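Local structure of ebony (Drosophila melanogaster, 6DYM) at residues 140-143 against 144-148; 169-172 against 173-177; 27-30 against 31-34; 111-115 against 116-120. The protein probably couples beta-alanine to biogenic amines such as dopamine and histamine, this chain being the C-terminal condensation domain of the nonribosomal peptide synthetase, thought to form the peptide bond. All blocks are in the same frame, centred on the assembly; numbering follows the deposited sequence. Where two conformers were deposited one is given.

Contact 1: 140-143 against 144-148; sequences MHFM and EHEVL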
loop_
_atom_site.group_PDB
_atom_site.type_symbol
_atom_site.label_atom_id
_atom_site.label_comp_id
_atom_site.label_asym_id
_atom_site.label_seq_id
_atom_site.Cartn_x
_atom_site.Cartn_y
_atom_site.Cartn_z
ATOM N N MET A 140 9.888 8.287 1.928
ATOM C CA MET A 140 9.285 7.174 2.658
ATOM C C MET A 140 9.215 7.466 4.151
ATOM O O MET A 140 8.176 7.243 4.787
ATOM C CB MET A 140 10.071 5.886 2.398
ATOM C CG MET A 140 9.933 5.349 0.979
ATOM S SD MET A 140 8.234 4.889 0.567
ATOM C CE MET A 140 8.150 3.251 1.290
ATOM N N HIS A 141 10.315 7.962 4.733
ATOM C CA HIS A 141 10.297 8.347 6.144
ATOM C C HIS A 141 9.215 9.392 6.406
ATOM O O HIS A 141 8.511 9.335 7.421
ATOM C CB HIS A 141 11.668 8.890 6.573
ATOM C CG HIS A 141 12.663 7.828 6.951
ATOM N ND1 HIS A 141 12.522 7.034 8.068
ATOM C CD2 HIS A 141 13.824 7.448 6.366
ATOM C CE1 HIS A 141 13.545 6.200 8.148
ATOM N NE2 HIS A 141 14.349 6.430 7.126
ATOM N N PHE A 142 9.063 10.350 5.489
ATOM C CA PHE A 142 8.088 11.421 5.673
ATOM C C PHE A 142 6.662 10.885 5.627
ATOM O O PHE A 142 5.826 11.234 6.468
ATOM C CB PHE A 142 8.303 12.495 4.603
ATOM C CG PHE A 142 7.428 13.705 4.760
ATOM C CD1 PHE A 142 7.790 14.736 5.613
ATOM C CD2 PHE A 142 6.252 13.824 4.037
ATOM C CE1 PHE A 142 6.986 15.857 5.751
ATOM C CE2 PHE A 142 5.443 14.942 4.169
ATOM C CZ PHE A 142 5.809 15.959 5.026
ATOM N N MET A 143 6.357 10.041 4.642
ATOM C CA MET A 143 5.012 9.478 4.551
ATOM C C MET A 143 4.721 8.548 5.721
ATOM O O MET A 143 3.595 8.509 6.225
ATOM C CB MET A 143 4.845 8.721 3.241
ATOM C CG MET A 143 5.034 9.578 2.017
ATOM S SD MET A 143 4.390 8.761 0.564
ATOM C CE MET A 143 5.726 7.651 0.155
ATOM N N GLU A 144 5.715 7.777 6.150
ATOM C CA GLU A 144 5.526 6.916 7.310
ATOM C C GLU A 144 5.180 7.739 8.544
ATOM O O GLU A 144 4.309 7.362 9.339
ATOM C CB GLU A 144 6.799 6.105 7.531
ATOM C CG GLU A 144 6.798 5.228 8.749
ATOM C CD GLU A 144 5.531 4.402 8.888
ATOM O OE1 GLU A 144 4.984 4.380 10.016
ATOM O OE2 GLU A 144 5.104 3.799 7.891
ATOM N N HIS A 145 5.867 8.870 8.719
ATOM C CA HIS A 145 5.597 9.766 9.835
ATOM C C HIS A 145 4.216 10.396 9.720
ATOM O O HIS A 145 3.526 10.567 10.728
ATOM C CB HIS A 145 6.691 10.845 9.898
ATOM C CG HIS A 145 6.486 11.894 10.951
ATOM N ND1 HIS A 145 5.717 13.021 10.742
ATOM C CD2 HIS A 145 6.995 12.012 12.202
ATOM C CE1 HIS A 145 5.739 13.773 11.829
ATOM N NE2 HIS A 145 6.507 13.184 12.728
ATOM N N GLU A 146 3.791 10.748 8.505
ATOM C CA GLU A 146 2.503 11.414 8.347
ATOM C C GLU A 146 1.327 10.449 8.435
ATOM O O GLU A 146 0.244 10.845 8.879
ATOM C CB GLU A 146 2.457 12.174 7.022
ATOM C CG GLU A 146 3.285 13.453 7.033
ATOM C CD GLU A 146 2.887 14.385 8.165
ATOM O OE1 GLU A 146 1.712 14.818 8.193
ATOM O OE2 GLU A 146 3.746 14.677 9.030
ATOM N N VAL A 147 1.498 9.196 8.013
ATOM C CA VAL A 147 0.425 8.221 8.195
ATOM C C VAL A 147 0.126 8.046 9.680
ATOM O O VAL A 147 -1.039 8.001 10.096
ATOM C CB VAL A 147 0.785 6.887 7.516
ATOM C CG1 VAL A 147 -0.210 5.805 7.911
ATOM C CG2 VAL A 147 0.796 7.054 6.005
ATOM N N LEU A 148 1.174 7.977 10.504
ATOM C CA LEU A 148 0.987 7.923 11.952
ATOM C C LEU A 148 0.189 9.125 12.445
ATOM O O LEU A 148 -0.732 8.976 13.256
ATOM C CB LEU A 148 2.349 7.850 12.652
ATOM C CG LEU A 148 3.134 6.539 12.490
ATOM C CD1 LEU A 148 4.617 6.683 12.839
ATOM C CD2 LEU A 148 2.496 5.412 13.295
#
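The ring of Phe142 carries Glu146 CG over one face, offset toward the rim, while the imidazole of His145 meets the same glutamate at its edge. CG stands 4.2 Å from the centroid of the Phe142 ring and 23° off its normal, a CH-pi contact one helical turn along. Ring and carboxylate planes are only modestly inclined, and the two side chains run at a slant to one another. The aromatic ring comes to lie there because CG of Phe142 is anti to the backbone N (chi1 -175°), which swings it along the helix toward the following turn; chi1 of Glu146 brings CG back over the ring, and the bend at chi2 then turns the carboxylate aside toward His145. Beside the ring, His145 ND1 donates 3.1 Å to Glu146 OE2. The oxygen lies in the imidazole plane, but the nitrogen reaches it on its anti side, 33° out of the carboxylate plane. Glu146 OE1 forms a salt bridge with Arg149, so both oxygens of this carboxylate have partners and its rotation is probably restrained. Beneath these side chains runs the regular i to i+4 pattern of an alpha helix, for example Glu146 N to Phe142 O at 2.9 Å and Val147 N to Met143 O at 2.8 Å. His141 sends ND1 to Tyr175 OH. The arrangement illustrates how one helix of a beta-alpha-beta unit serves several neighbours: Met143 and Val147 rest on strand 119-127, Phe142 reaches strands 4-8 and 62-66, and Met140 packs on helix 166-174.

Contact 2: 169-172 against 173-177; sequences QQLA and DVYHY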
loop_
_atom_site.group_PDB
_atom_site.type_symbol
_atom_site.label_atom_id
_atom_site.label_comp_id
_atom_site.label_asym_id
_atom_site.label_seq_id
_atom_site.Cartn_x
_atom_site.Cartn_y
_atom_site.Cartn_z
ATOM N N GLN A 169 9.222 -3.623 4.349
ATOM C CA GLN A 169 9.228 -4.491 5.525
ATOM C C GLN A 169 10.212 -3.995 6.575
ATOM O O GLN A 169 9.893 -3.966 7.769
ATOM C CB GLN A 169 9.567 -5.925 5.118
ATOM C CG GLN A 169 8.487 -6.586 4.257
ATOM C CD GLN A 169 8.977 -7.838 3.561
ATOM O OE1 GLN A 169 10.162 -8.175 3.631
ATOM N NE2 GLN A 169 8.072 -8.525 2.860
ATOM N N GLN A 170 11.415 -3.602 6.153
ATOM C CA GLN A 170 12.419 -3.145 7.107
ATOM C C GLN A 170 12.042 -1.791 7.699
ATOM O O GLN A 170 12.247 -1.550 8.895
ATOM C CB GLN A 170 13.783 -3.079 6.424
ATOM C CG GLN A 170 14.927 -2.645 7.336
ATOM C CD GLN A 170 16.282 -3.019 6.765
ATOM O OE1 GLN A 170 16.419 -3.217 5.558
ATOM N NE2 GLN A 170 17.289 -3.127 7.629
ATOM N N LEU A 171 11.499 -0.892 6.878
ATOM C CA LEU A 171 11.020 0.382 7.407
ATOM C C LEU A 171 9.966 0.169 8.485
ATOM O O LEU A 171 10.001 0.818 9.536
ATOM C CB LEU A 171 10.458 1.240 6.277
ATOM C CG LEU A 171 11.490 1.971 5.420
ATOM C CD1 LEU A 171 10.812 2.622 4.227
ATOM C CD2 LEU A 171 12.247 3.003 6.250
ATOM N N ALA A 172 9.017 -0.738 8.241
ATOM C CA ALA A 172 7.997 -1.029 9.243
ATOM C C ALA A 172 8.620 -1.538 10.535
ATOM O O ALA A 172 8.178 -1.175 11.631
ATOM C CB ALA A 172 7.000 -2.046 8.691
ATOM N N ASP A 173 9.646 -2.384 10.430
ATOM C CA ASP A 173 10.315 -2.887 11.627
ATOM C C ASP A 173 10.943 -1.759 12.438
ATOM O O ASP A 173 10.768 -1.697 13.660
ATOM C CB ASP A 173 11.376 -3.915 11.243
ATOM C CG ASP A 173 10.801 -5.081 10.454
ATOM O OD1 ASP A 173 9.709 -5.572 10.820
ATOM O OD2 ASP A 173 11.439 -5.503 9.462
ATOM N N VAL A 174 11.678 -0.852 11.784
ATOM C CA VAL A 174 12.355 0.190 12.556
ATOM C C VAL A 174 11.382 1.254 13.048
ATOM O O VAL A 174 11.723 2.021 13.959
ATOM C CB VAL A 174 13.517 0.821 11.761
ATOM C CG1 VAL A 174 14.533 -0.246 11.395
ATOM C CG2 VAL A 174 13.027 1.549 10.516
ATOM N N TYR A 175 10.172 1.313 12.494
ATOM C CA TYR A 175 9.121 2.165 13.031
ATOM C C TYR A 175 8.288 1.446 14.086
ATOM O O TYR A 175 7.230 1.952 14.475
ATOM C CB TYR A 175 8.225 2.685 11.902
ATOM C CG TYR A 175 8.765 3.946 11.267
ATOM C CD1 TYR A 175 8.452 5.199 11.784
ATOM C CD2 TYR A 175 9.626 3.882 10.179
ATOM C CE1 TYR A 175 8.956 6.355 11.213
ATOM C CE2 TYR A 175 10.138 5.033 9.603
ATOM C CZ TYR A 175 9.801 6.268 10.124
ATOM O OH TYR A 175 10.313 7.417 9.555
ATOM N N HIS A 176 8.750 0.278 14.542
ATOM C CA HIS A 176 8.152 -0.476 15.647
ATOM C C HIS A 176 6.761 -1.014 15.317
ATOM O O HIS A 176 5.900 -1.120 16.196
ATOM C CB HIS A 176 8.120 0.362 16.928
ATOM C CG HIS A 176 9.453 0.932 17.284
ATOM N ND1 HIS A 176 9.719 2.285 17.256
ATOM C CD2 HIS A 176 10.613 0.327 17.629
ATOM C CE1 HIS A 176 10.980 2.489 17.595
ATOM N NE2 HIS A 176 11.546 1.317 17.823
ATOM N N TYR A 177 6.529 -1.370 14.060
ATOM C CA TYR A 177 5.348 -2.155 13.730
ATOM C C TYR A 177 5.513 -3.567 14.268
ATOM O O TYR A 177 6.602 -4.149 14.208
ATOM C CB TYR A 177 5.135 -2.205 12.221
ATOM C CG TYR A 177 4.452 -0.991 11.648
ATOM C CD1 TYR A 177 5.146 0.202 11.457
ATOM C CD2 TYR A 177 3.113 -1.035 11.289
ATOM C CE1 TYR A 177 4.519 1.319 10.922
ATOM C CE2 TYR A 177 2.473 0.078 10.754
ATOM C CZ TYR A 177 3.181 1.249 10.576
ATOM O OH TYR A 177 2.552 2.352 10.045
#
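Tyr177 folds back onto Ala172 where helix 166-174 ends in a Schellman motif. His176, with its positive phi of 67°, is the C-prime residue; Tyr177 N reaches back to Ala172 O at 2.9 Å, and His176 N bonds to Asp173 O at 3.0 Å. The side chain of Tyr177 can be followed outward from this closure. Its CB lies 4.0 Å from Ala172 CB, the apolar pair that accompanies the Schellman bond, and also rests close to the alanine carbonyl oxygen. CG turns anti to its own carbonyl carbon (chi1 -81°), which keeps the ring beside the last helical turn, with CD1 3.3 Å from Ala172 O. At the tip, OH hydrogen-bonds to Glu144 OE1 on helix 133-153, while the side chain of Tyr177 also touches His209 and Lys211 of strand 205-212. Tyr175, the first residue to leave helical angles, keeps its backbone N on Leu171 O and presents its ring edge to that same oxygen, which lies in the ring plane. Leu171 CD2 also comes loosely near Tyr175 CE2, at 4.5 Å. Asp173 closes the turn before: its backbone N bonds to Gln169 O at 3.1 Å, its carboxylate curls back toward the helix, and OD1 is hydrogen-bonded to His209 NE2.

Contact 3: 27-30 against 31-34; sequences NKAD and LEQW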
loop_
_atom_site.group_PDB
_atom_site.type_symbol
_atom_site.label_atom_id
_atom_site.label_comp_id
_atom_site.label_asym_id
_atom_site.label_seq_id
_atom_site.Cartn_x
_atom_site.Cartn_y
_atom_site.Cartn_z
ATOM N N ASN A 27 5.957 -3.685 -13.094
ATOM C CA ASN A 27 7.240 -4.373 -13.221
ATOM C C ASN A 27 7.997 -4.388 -11.895
ATOM O O ASN A 27 8.654 -5.380 -11.564
ATOM C CB ASN A 27 8.104 -3.739 -14.315
ATOM C CG ASN A 27 7.806 -4.296 -15.692
ATOM O OD1 ASN A 27 7.183 -5.349 -15.836
ATOM N ND2 ASN A 27 8.248 -3.582 -16.718
ATOM N N LYS A 28 7.905 -3.302 -11.120
ATOM C CA LYS A 28 8.660 -3.185 -9.875
ATOM C C LYS A 28 8.129 -4.095 -8.772
ATOM O O LYS A 28 8.919 -4.557 -7.941
ATOM C CB LYS A 28 8.644 -1.740 -9.362
ATOM C CG LYS A 28 8.912 -0.617 -10.391
ATOM C CD LYS A 28 9.877 -0.989 -11.514
ATOM C CE LYS A 28 9.662 -0.089 -12.738
ATOM N NZ LYS A 28 8.211 0.203 -12.962
ATOM N N ALA A 29 6.830 -4.390 -8.764
ATOM C CA ALA A 29 6.216 -5.022 -7.603
ATOM C C ALA A 29 6.695 -6.461 -7.415
ATOM O O ALA A 29 6.822 -7.231 -8.372
ATOM C CB ALA A 29 4.697 -4.979 -7.726
ATOM N N ASP A 30 6.942 -6.826 -6.155
ATOM C CA ASP A 30 7.580 -8.102 -5.858
ATOM C C ASP A 30 6.659 -9.292 -6.098
ATOM O O ASP A 30 7.151 -10.391 -6.362
ATOM C CB ASP A 30 8.090 -8.092 -4.416
ATOM C CG ASP A 30 9.097 -6.974 -4.164
ATOM O OD1 ASP A 30 8.689 -5.790 -4.141
ATOM O OD2 ASP A 30 10.298 -7.281 -3.996
ATOM N N LEU A 31 5.343 -9.101 -6.033
ATOM C CA LEU A 31 4.414 -10.199 -6.278
ATOM C C LEU A 31 4.028 -10.312 -7.748
ATOM O O LEU A 31 4.005 -11.419 -8.297
ATOM C CB LEU A 31 3.155 -10.019 -5.431
ATOM C CG LEU A 31 3.342 -10.207 -3.928
ATOM C CD1 LEU A 31 2.032 -9.918 -3.216
ATOM C CD2 LEU A 31 3.839 -11.618 -3.615
ATOM N N GLU A 32 3.732 -9.183 -8.398
ATOM C CA GLU A 32 3.287 -9.203 -9.787
ATOM C C GLU A 32 4.369 -9.670 -10.752
ATOM O O GLU A 32 4.035 -10.108 -11.857
ATOM C CB GLU A 32 2.800 -7.816 -10.206
ATOM C CG GLU A 32 1.543 -7.371 -9.497
ATOM C CD GLU A 32 1.828 -6.540 -8.261
ATOM O OE1 GLU A 32 2.468 -7.060 -7.321
ATOM O OE2 GLU A 32 1.409 -5.364 -8.230
ATOM N N GLN A 33 5.648 -9.581 -10.371
ATOM C CA GLN A 33 6.707 -10.046 -11.263
ATOM C C GLN A 33 6.586 -11.537 -11.537
ATOM O O GLN A 33 7.059 -12.019 -12.573
ATOM C CB GLN A 33 8.080 -9.729 -10.672
ATOM C CG GLN A 33 8.410 -10.536 -9.431
ATOM C CD GLN A 33 9.781 -10.216 -8.861
ATOM O OE1 GLN A 33 10.760 -10.087 -9.595
ATOM N NE2 GLN A 33 9.849 -10.072 -7.545
ATOM N N TRP A 34 5.961 -12.282 -10.628
ATOM C CA TRP A 34 5.799 -13.717 -10.800
ATOM C C TRP A 34 4.531 -14.080 -11.558
ATOM O O TRP A 34 4.363 -15.246 -11.932
ATOM C CB TRP A 34 5.821 -14.407 -9.431
ATOM C CG TRP A 34 7.035 -14.033 -8.631
ATOM C CD1 TRP A 34 7.067 -13.299 -7.483
ATOM C CD2 TRP A 34 8.396 -14.357 -8.940
ATOM N NE1 TRP A 34 8.367 -13.150 -7.051
ATOM C CE2 TRP A 34 9.201 -13.790 -7.929
ATOM C CE3 TRP A 34 9.013 -15.072 -9.973
ATOM C CZ2 TRP A 34 10.591 -13.918 -7.921
ATOM C CZ3 TRP A 34 10.391 -15.198 -9.962
ATOM C CH2 TRP A 34 11.165 -14.625 -8.942
#
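Two hydrogen bonds join Ala29 and Asp30 to Gln33, and they differ in quality. The backbone bond, Gln33 N to Ala29 O at 3.3 Å, is weak. The side-chain bond is straighter: Gln33 NE2 gives a hydrogen to Asp30 O at 3.0 Å, with an N-H...O angle of 164°. The oxygen lies in the plane of the Gln33 amide, yet the donor comes to the carbonyl from the flank, at a C=O...N angle of 111°. What brings the amide there is a chi1 that wedges CG between the backbone N and the carbonyl carbon, followed by an extended chain beyond it. Asp30 O has a second donor in Gln204 NE2, so two amide groups hold this oxygen. Gln204 also accepts from Trp34 NE1, which lies close to Asp30 O but is not bonded to it.

The backbone of residues 31-34 has helical angles and closes as a beta turn, Trp34 N meeting Leu31 O at 3.2 Å. It belongs to the long connection between helices 14-25 and 41-58, the first two helices of what is consistent with a GNAT-like fold.

Van der Waals contacts complete the turn. The methyl of Ala29 sits above the plane of the Glu32 carboxylate, CB being 3.1 Å from OE1, and Glu32 OE2 is bonded to Tyr44 OH. Gln33 CG rests over one face of the Trp34 ring, 3.5 Å above its plane and offset toward the rim, while Leu31 turns to Phe99 of helix 93-111.

Contact 4: 111-115 against 116-120; sequences YLPKG and LNQIL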
loop_
_atom_site.group_PDB
_atom_site.type_symbol
_atom_site.label_atom_id
_atom_site.label_comp_id
_atom_site.label_asym_id
_atom_site.label_seq_id
_atom_site.Cartn_x
_atom_site.Cartn_y
_atom_site.Cartn_z
ATOM N N TYR A 111 -8.273 -10.737 15.566
ATOM C CA TYR A 111 -7.329 -10.244 16.558
ATOM C C TYR A 111 -7.283 -8.731 16.690
ATOM O O TYR A 111 -6.799 -8.239 17.714
ATOM C CB TYR A 111 -5.911 -10.745 16.244
ATOM C CG TYR A 111 -5.709 -12.206 16.565
ATOM C CD1 TYR A 111 -5.625 -13.155 15.554
ATOM C CD2 TYR A 111 -5.620 -12.640 17.886
ATOM C CE1 TYR A 111 -5.445 -14.502 15.848
ATOM C CE2 TYR A 111 -5.442 -13.980 18.189
ATOM C CZ TYR A 111 -5.352 -14.905 17.166
ATOM O OH TYR A 111 -5.170 -16.234 17.468
ATOM N N LEU A 112 -7.767 -7.986 15.711
ATOM C CA LEU A 112 -7.702 -6.533 15.749
ATOM C C LEU A 112 -9.031 -5.945 16.211
ATOM O O LEU A 112 -10.069 -6.612 16.157
ATOM C CB LEU A 112 -7.326 -5.994 14.362
ATOM C CG LEU A 112 -5.947 -6.442 13.870
ATOM C CD1 LEU A 112 -5.587 -5.750 12.560
ATOM C CD2 LEU A 112 -4.885 -6.181 14.930
ATOM N N PRO A 113 -9.037 -4.689 16.675
ATOM C CA PRO A 113 -10.265 -4.122 17.256
ATOM C C PRO A 113 -11.428 -4.109 16.275
ATOM O O PRO A 113 -11.267 -3.839 15.083
ATOM C CB PRO A 113 -9.848 -2.697 17.642
ATOM C CG PRO A 113 -8.376 -2.761 17.801
ATOM C CD PRO A 113 -7.901 -3.754 16.786
ATOM N N LYS A 114 -12.615 -4.399 16.802
ATOM C CA LYS A 114 -13.834 -4.393 16.016
ATOM C C LYS A 114 -14.389 -2.978 15.905
ATOM O O LYS A 114 -14.111 -2.103 16.731
ATOM C CB LYS A 114 -14.888 -5.313 16.637
ATOM C CG LYS A 114 -14.468 -6.768 16.762
ATOM C CD LYS A 114 -14.569 -7.491 15.425
ATOM C CE LYS A 114 -14.834 -8.980 15.619
ATOM N NZ LYS A 114 -13.622 -9.715 16.077
ATOM N N GLY A 115 -15.179 -2.760 14.864
ATOM C CA GLY A 115 -15.876 -1.505 14.694
ATOM C C GLY A 115 -15.198 -0.592 13.685
ATOM O O GLY A 115 -14.042 -0.780 13.296
ATOM N N LEU A 116 -15.947 0.415 13.255
ATOM C CA LEU A 116 -15.433 1.400 12.322
ATOM C C LEU A 116 -14.485 2.355 13.041
ATOM O O LEU A 116 -14.497 2.479 14.269
ATOM C CB LEU A 116 -16.583 2.176 11.672
ATOM C CG LEU A 116 -17.251 1.600 10.413
ATOM C CD1 LEU A 116 -17.400 0.082 10.473
ATOM C CD2 LEU A 116 -18.609 2.253 10.181
ATOM N N ASN A 117 -13.641 3.021 12.254
ATOM C CA ASN A 117 -12.714 4.031 12.759
ATOM C C ASN A 117 -11.718 3.433 13.750
ATOM O O ASN A 117 -11.256 4.109 14.673
ATOM C CB ASN A 117 -13.471 5.203 13.396
ATOM C CG ASN A 117 -12.613 6.441 13.546
ATOM O OD1 ASN A 117 -12.806 7.416 12.827
ATOM N ND2 ASN A 117 -11.656 6.405 14.468
ATOM N N GLN A 118 -11.383 2.157 13.573
ATOM C CA GLN A 118 -10.422 1.469 14.425
ATOM C C GLN A 118 -9.132 1.133 13.692
ATOM O O GLN A 118 -8.041 1.405 14.195
ATOM C CB GLN A 118 -11.040 0.179 14.986
ATOM C CG GLN A 118 -12.248 0.396 15.890
ATOM C CD GLN A 118 -11.862 0.806 17.295
ATOM O OE1 GLN A 118 -10.688 1.036 17.589
ATOM N NE2 GLN A 118 -12.852 0.898 18.176
ATOM N N ILE A 119 -9.234 0.547 12.509
ATOM C CA ILE A 119 -8.083 0.043 11.774
ATOM C C ILE A 119 -7.870 0.935 10.559
ATOM O O ILE A 119 -8.685 0.936 9.628
ATOM C CB ILE A 119 -8.282 -1.419 11.360
ATOM C CG1 ILE A 119 -8.728 -2.261 12.559
ATOM C CG2 ILE A 119 -7.014 -1.971 10.768
ATOM C CD1 ILE A 119 -9.031 -3.696 12.197
ATOM N N LEU A 120 -6.771 1.688 10.561
ATOM C CA LEU A 120 -6.359 2.451 9.391
ATOM C C LEU A 120 -5.512 1.554 8.495
ATOM O O LEU A 120 -4.411 1.143 8.879
ATOM C CB LEU A 120 -5.580 3.703 9.794
ATOM C CG LEU A 120 -5.234 4.586 8.597
ATOM C CD1 LEU A 120 -6.509 5.149 7.966
ATOM C CD2 LEU A 120 -4.276 5.703 8.992
HETATM O O HOH W 1 -11.797 0.187 11.668
#
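Leu112 and Ile119 supply the apolar part of the turn that leads from helix 93-111 into strand 119-127, a central strand of the mixed seven-stranded sheet. Their side chains meet at about a right angle, Ile119 CD1 pushing against Leu112 CB at 3.6 Å. The extended second torsion of Ile119 carries this methyl out to the leucine and past Pro113 O. Both residues also pack on Trp210 of strand 205-212 and on Phe160 of strand 158-163, so the pair joins Trp210 and Phe160 in an apolar cluster at this end of the strand.

Contacts of a side chain with carbonyl groups make a second class. In Gln118, chi1 (-63°) sets CG against two carbonyl oxygens, 3.2 Å from Lys114 O and 3.4 Å from Gly115 O. The bend at chi2 then turns the amide back toward Pro113, with OE1 3.8 Å from Pro113 CB. Pro113 O, for its part, is bonded by Arg82 NH1.

The backbone itself shapes the bend. Gly115 takes a positive phi of 101° with an extended psi, backbone angles suited to a residue without a side chain, and Asn117 follows with a positive phi while its N bonds to Asp80 OD2. No direct hydrogen bond spans the two segments; one water molecule bridges them instead, donating to Gly115 O at 2.9 Å and accepting from Ile119 N at 2.7 Å.

How the contacts relate
Reading from the N terminus, the four contacts come in series, each closing before the next opens, so none nests within or crosses another. Contact 3 turns the connection between the first two helices and lies apart, its centre about 30 Å from that of contact 4. Contact 4 shapes the entry to strand 119-127, whose Leu120 CD2 touches Val147 O of contact 1 on the helix that follows this strand. Contact 1 and contact 2 meet directly: Met140 CB packs on Leu171 CD1, and Glu144 CG on Tyr175 CD2, tying helix 133-153 to the end of helix 166-174. Contact 2 then hands the chain to strand 178-184.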